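Local coordinates for cell division control protein (Pyrococcus abyssi, PDB 6RPP), which is an intein of the HINT fold that probably excises itself from a replicative MCM helicase by protein splicing, at residues A28-E31 with A32-N35; N157-N161 with G162-H166. The protein carries 2 engineered substitutions. All coordinates share one frame; numbering follows the deposited sequence.

Interaction 1 of 2, residues A28-E31 with A32-N35; sequences AIEE and AEKN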
loop_
_atom_site.group_PDB
_atom_site.type_symbol
_atom_site.label_atom_id
_atom_site.label_comp_id
_atom_site.label_asym_id
_atom_site.label_seq_id
_atom_site.Cartn_x
_atom_site.Cartn_y
_atom_site.Cartn_z
ATOM N N ALA A 28 11.403 12.134 -0.906
ATOM C CA ALA A 28 12.464 11.455 -0.188
ATOM C C ALA A 28 13.578 11.045 -1.136
ATOM O O ALA A 28 14.768 11.121 -0.787
ATOM C CB ALA A 28 11.892 10.231 0.535
ATOM N N ILE A 29 13.198 10.608 -2.333
ATOM C CA ILE A 29 14.176 10.253 -3.366
ATOM C C ILE A 29 14.994 11.468 -3.773
ATOM O O ILE A 29 16.228 11.404 -3.901
ATOM C CB ILE A 29 13.460 9.633 -4.583
ATOM C CG1 ILE A 29 12.741 8.340 -4.211
ATOM C CG2 ILE A 29 14.444 9.408 -5.734
ATOM C CD1 ILE A 29 13.631 7.194 -3.977
ATOM N N GLU A 30 14.331 12.599 -3.988
ATOM C CA GLU A 30 15.065 13.798 -4.408
ATOM C C GLU A 30 16.094 14.222 -3.354
ATOM O O GLU A 30 17.234 14.579 -3.681
ATOM C CB GLU A 30 14.075 14.930 -4.678
ATOM C CG GLU A 30 14.704 16.156 -5.299
ATOM C CD GLU A 30 13.672 17.234 -5.645
ATOM O OE1 GLU A 30 12.491 17.081 -5.252
ATOM O OE2 GLU A 30 14.049 18.240 -6.290
ATOM N N GLU A 31 15.732 14.143 -2.075
ATOM C CA GLU A 31 16.666 14.561 -1.049
ATOM C C GLU A 31 17.830 13.581 -0.955
ATOM O O GLU A 31 18.989 14.006 -0.803
ATOM C CB GLU A 31 15.914 14.671 0.277
ATOM C CG GLU A 31 16.731 15.239 1.407
ATOM C CD GLU A 31 15.883 15.540 2.612
ATOM O OE1 GLU A 31 15.321 16.655 2.699
ATOM O OE2 GLU A 31 15.778 14.650 3.468
ATOM N N ALA A 32 17.534 12.269 -1.048
ATOM C CA ALA A 32 18.590 11.262 -0.922
ATOM C C ALA A 32 19.525 11.277 -2.129
ATOM O O ALA A 32 20.716 10.943 -1.986
ATOM C CB ALA A 32 17.984 9.866 -0.724
ATOM N N GLU A 33 19.019 11.675 -3.317
ATOM C CA GLU A 33 19.905 11.854 -4.478
ATOM C C GLU A 33 21.063 12.787 -4.152
ATOM O O GLU A 33 22.195 12.580 -4.617
ATOM C CB GLU A 33 19.142 12.422 -5.687
ATOM C CG GLU A 33 18.334 11.369 -6.393
ATOM C CD GLU A 33 17.372 11.929 -7.433
ATOM O OE1 GLU A 33 17.124 13.154 -7.438
ATOM O OE2 GLU A 33 16.855 11.127 -8.242
ATOM N N LYS A 34 20.799 13.820 -3.367
ATOM C CA LYS A 34 21.794 14.855 -3.128
ATOM C C LYS A 34 22.625 14.627 -1.869
ATOM O O LYS A 34 23.695 15.233 -1.732
ATOM C CB LYS A 34 21.103 16.220 -3.041
ATOM C CG LYS A 34 20.486 16.654 -4.367
ATOM C CD LYS A 34 19.913 18.054 -4.308
ATOM C CE LYS A 34 19.652 18.594 -5.711
ATOM N NZ LYS A 34 20.451 19.822 -5.993
ATOM N N ASN A 35 22.168 13.779 -0.936
ATOM C CA ASN A 35 22.957 13.636 0.272
ATOM C C ASN A 35 23.681 12.302 0.341
ATOM O O ASN A 35 24.314 12.004 1.360
ATOM C CB ASN A 35 22.098 13.887 1.519
ATOM C CG ASN A 35 21.010 12.868 1.702
ATOM O OD1 ASN A 35 21.042 11.802 1.092
ATOM N ND2 ASN A 35 19.991 13.216 2.496
HETATM O O HOH W 1 17.751 15.528 -6.614
HETATM O O HOH W 2 17.439 11.954 3.203
#

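Interaction 2 of 2, residues N157-N161 with G162-H166; sequences NFLAN and GIFVH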
loop_
_atom_site.group_PDB
_atom_site.type_symbol
_atom_site.label_atom_id
_atom_site.label_comp_id
_atom_site.label_asym_id
_atom_site.label_seq_id
_atom_site.Cartn_x
_atom_site.Cartn_y
_atom_site.Cartn_z
ATOM N N ASN A 157 2.193 -2.882 7.095
ATOM C CA ASN A 157 1.062 -2.323 6.412
ATOM C C ASN A 157 0.893 -0.884 6.853
ATOM O O ASN A 157 1.404 -0.484 7.908
ATOM C CB ASN A 157 -0.224 -3.148 6.707
ATOM C CG ASN A 157 -0.758 -2.982 8.112
ATOM O OD1 ASN A 157 -1.604 -2.112 8.314
ATOM N ND2 ASN A 157 -0.352 -3.833 9.054
ATOM N N PHE A 158 0.152 -0.128 6.030
ATOM C CA PHE A 158 -0.228 1.262 6.328
ATOM C C PHE A 158 -1.597 1.510 5.742
ATOM O O PHE A 158 -1.969 0.916 4.721
ATOM C CB PHE A 158 0.781 2.306 5.781
ATOM C CG PHE A 158 1.058 2.143 4.300
ATOM C CD1 PHE A 158 0.274 2.803 3.337
ATOM C CD2 PHE A 158 2.110 1.330 3.842
ATOM C CE1 PHE A 158 0.459 2.673 1.988
ATOM C CE2 PHE A 158 2.338 1.165 2.472
ATOM C CZ PHE A 158 1.539 1.827 1.535
ATOM N N LEU A 159 -2.353 2.387 6.408
ATOM C CA LEU A 159 -3.686 2.780 5.925
ATOM C C LEU A 159 -3.600 3.743 4.761
ATOM O O LEU A 159 -2.987 4.821 4.865
ATOM C CB LEU A 159 -4.443 3.437 7.067
ATOM C CG LEU A 159 -5.878 3.866 6.741
ATOM C CD1 LEU A 159 -6.769 2.679 6.295
ATOM C CD2 LEU A 159 -6.412 4.535 8.058
ATOM N N ALA A 160 -4.248 3.386 3.639
ATOM C CA ALA A 160 -4.300 4.286 2.501
ATOM C C ALA A 160 -5.534 3.926 1.684
ATOM O O ALA A 160 -5.840 2.754 1.503
ATOM C CB ALA A 160 -3.009 4.150 1.660
ATOM N N ASN A 161 -6.229 4.966 1.219
ATOM C CA ASN A 161 -7.468 4.774 0.416
ATOM C C ASN A 161 -8.489 3.940 1.200
ATOM O O ASN A 161 -9.299 3.213 0.598
ATOM C CB ASN A 161 -7.167 4.144 -0.939
ATOM C CG ASN A 161 -6.629 5.132 -1.945
ATOM O OD1 ASN A 161 -6.094 6.174 -1.568
ATOM N ND2 ASN A 161 -6.789 4.836 -3.221
ATOM N N GLY A 162 -8.445 4.035 2.536
ATOM C CA GLY A 162 -9.340 3.292 3.395
ATOM C C GLY A 162 -9.047 1.807 3.507
ATOM O O GLY A 162 -9.879 1.088 4.072
ATOM N N ILE A 163 -7.890 1.336 2.997
ATOM C CA ILE A 163 -7.487 -0.065 3.010
ATOM C C ILE A 163 -6.197 -0.207 3.813
ATOM O O ILE A 163 -5.355 0.675 3.754
ATOM C CB ILE A 163 -7.269 -0.545 1.557
ATOM C CG1 ILE A 163 -8.592 -0.466 0.763
ATOM C CG2 ILE A 163 -6.688 -1.971 1.511
ATOM C CD1 ILE A 163 -8.422 -0.657 -0.731
ATOM N N PHE A 164 -6.023 -1.294 4.585
ATOM C CA PHE A 164 -4.732 -1.533 5.233
ATOM C C PHE A 164 -3.881 -2.236 4.209
ATOM O O PHE A 164 -4.026 -3.441 3.987
ATOM C CB PHE A 164 -4.957 -2.331 6.515
ATOM C CG PHE A 164 -5.553 -1.463 7.576
ATOM C CD1 PHE A 164 -4.793 -0.513 8.227
ATOM C CD2 PHE A 164 -6.900 -1.556 7.846
ATOM C CE1 PHE A 164 -5.346 0.310 9.204
ATOM C CE2 PHE A 164 -7.478 -0.747 8.808
ATOM C CZ PHE A 164 -6.689 0.191 9.486
ATOM N N VAL A 165 -3.049 -1.439 3.551
ATOM C CA VAL A 165 -2.255 -1.833 2.390
ATOM C C VAL A 165 -1.004 -2.533 2.886
ATOM O O VAL A 165 -0.303 -1.998 3.765
ATOM C CB VAL A 165 -1.887 -0.588 1.574
ATOM C CG1 VAL A 165 -1.030 -0.963 0.419
ATOM C CG2 VAL A 165 -3.177 0.118 1.098
ATOM N N HIS A 166 -0.690 -3.707 2.317
ATOM C CA HIS A 166 0.520 -4.403 2.738
ATOM C C HIS A 166 1.747 -3.639 2.257
ATOM O O HIS A 166 1.737 -2.998 1.189
ATOM C CB HIS A 166 0.532 -5.849 2.217
ATOM C CG HIS A 166 1.702 -6.646 2.699
ATOM N ND1 HIS A 166 2.894 -6.695 1.997
ATOM C CD2 HIS A 166 1.896 -7.383 3.821
ATOM C CE1 HIS A 166 3.762 -7.431 2.663
ATOM N NE2 HIS A 166 3.178 -7.875 3.762
#

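Interaction 1 of 2, residues A28-E31 with A32-N35
Ala28 and Ile29 accept the backbone N-H groups of Ala32 and Glu33 in the last turns of the amphipathic helix 21-35. Ala32 N reaches Ala28 O at 3.0 Å, and Glu33 N reaches Ile29 O at 2.9 Å. Beyond these the regular pattern tightens: Lys34 N turns to Glu31 O, three residues back, from above the carbonyl plane, and Asn35 N adds a weak bond to the same oxygen.

Apolar residues suit the face turned to the protein. Ile29 and Ala32 pack on Ala47 of strand 44-56 and on Leu38, and the short methyl of Ala32 lets the helix lie close to that strand. Glutamates and a lysine occupy the solvent side. The Glu33 chain slants back across Ile29, its CG 3.3 Å from Ile29 O and its OE2 3.9 Å from Ile29 CG2.

Two waters complete the polar contacts. One donates to the backbone oxygen Glu30 O and, at 2.6 Å, to Glu33 OE1. Asn35 has its CG between the backbone N and the carbonyl carbon (chi1 65°), which folds the amide back over Glu31 O while OD1 accepts from Lys37 N just past the helix. The second water accepts from Asn35 ND2 at 2.9 Å and donates to Glu31 OE2 at 3.2 Å.

Interaction 2 of 2, residues N157-N161 with G162-H166
The Phe164 ring carries Leu159 CD1 over the centre of one face, a CH-pi contact 4.0 Å from the ring centroid and only 12° off its normal. Leu159 CG stands anti to the backbone N (chi1 -178°), and the branch beyond it brings CD1 over the ring. Asn157 OD1 comes obliquely to Phe164 CD1 at 3.6 Å, its amide nearly perpendicular to the ring; this buried oxygen accepts from Leu56 N, and ND2 donates to Tyr155 O. On the other side of the hairpin, Val165 CB lies over one face of the Phe158 ring, offset toward the rim, and Val165 CG2 touches Ala160 CB at 4.1 Å. Leu159 and Phe164 on one face, and Phe158 and Val165 on the other, are large and apolar, as suits a hairpin buried near the centre of the chain. Were Phe164 cut back to an alanine, a gap would probably open beneath Leu159 CD1, and that methyl and the Asn157 amide would lose their aromatic neighbour.

Two hydrogen-bonded pairs hold the strands. Phe158 N donates to Val165 O at 3.0 Å. Val165 N returns a bond to Phe158 O at 2.8 Å; Ala160 and Ile163 do likewise next to the turn. Asn161 and Gly162 both take positive phi, to which asparagine and glycine are well suited, and the Asn161 amide is anchored to Glu10 N and Arg90 O. This is an antiparallel beta hairpin with a two-residue type I' turn (Asn161-Gly162), at the C-terminal end of the HINT fold, where inteins carry their C-terminal splicing motif; His166 is probably the conserved penultimate histidine.

Overall arrangement
From the N terminus, the chain first reaches interaction 1, at the C-terminal end of helix 21-35, and then passes through the long strands of the antiparallel sheets before arriving at interaction 2, close to the C terminus. The two are in series and neither nest nor cross: each joins adjacent segments, interaction 1 along one helix and interaction 2 round the tight turn between strands 157-160 and 163-166. Their centres are 25 Å apart, with no touch between them. Strand 44-56 is common ground, receiving the apolar face of the peripheral helix at Phe45, Ala47 and Ile49 and the central hairpin farther along, at Val53, Tyr54 and Leu56.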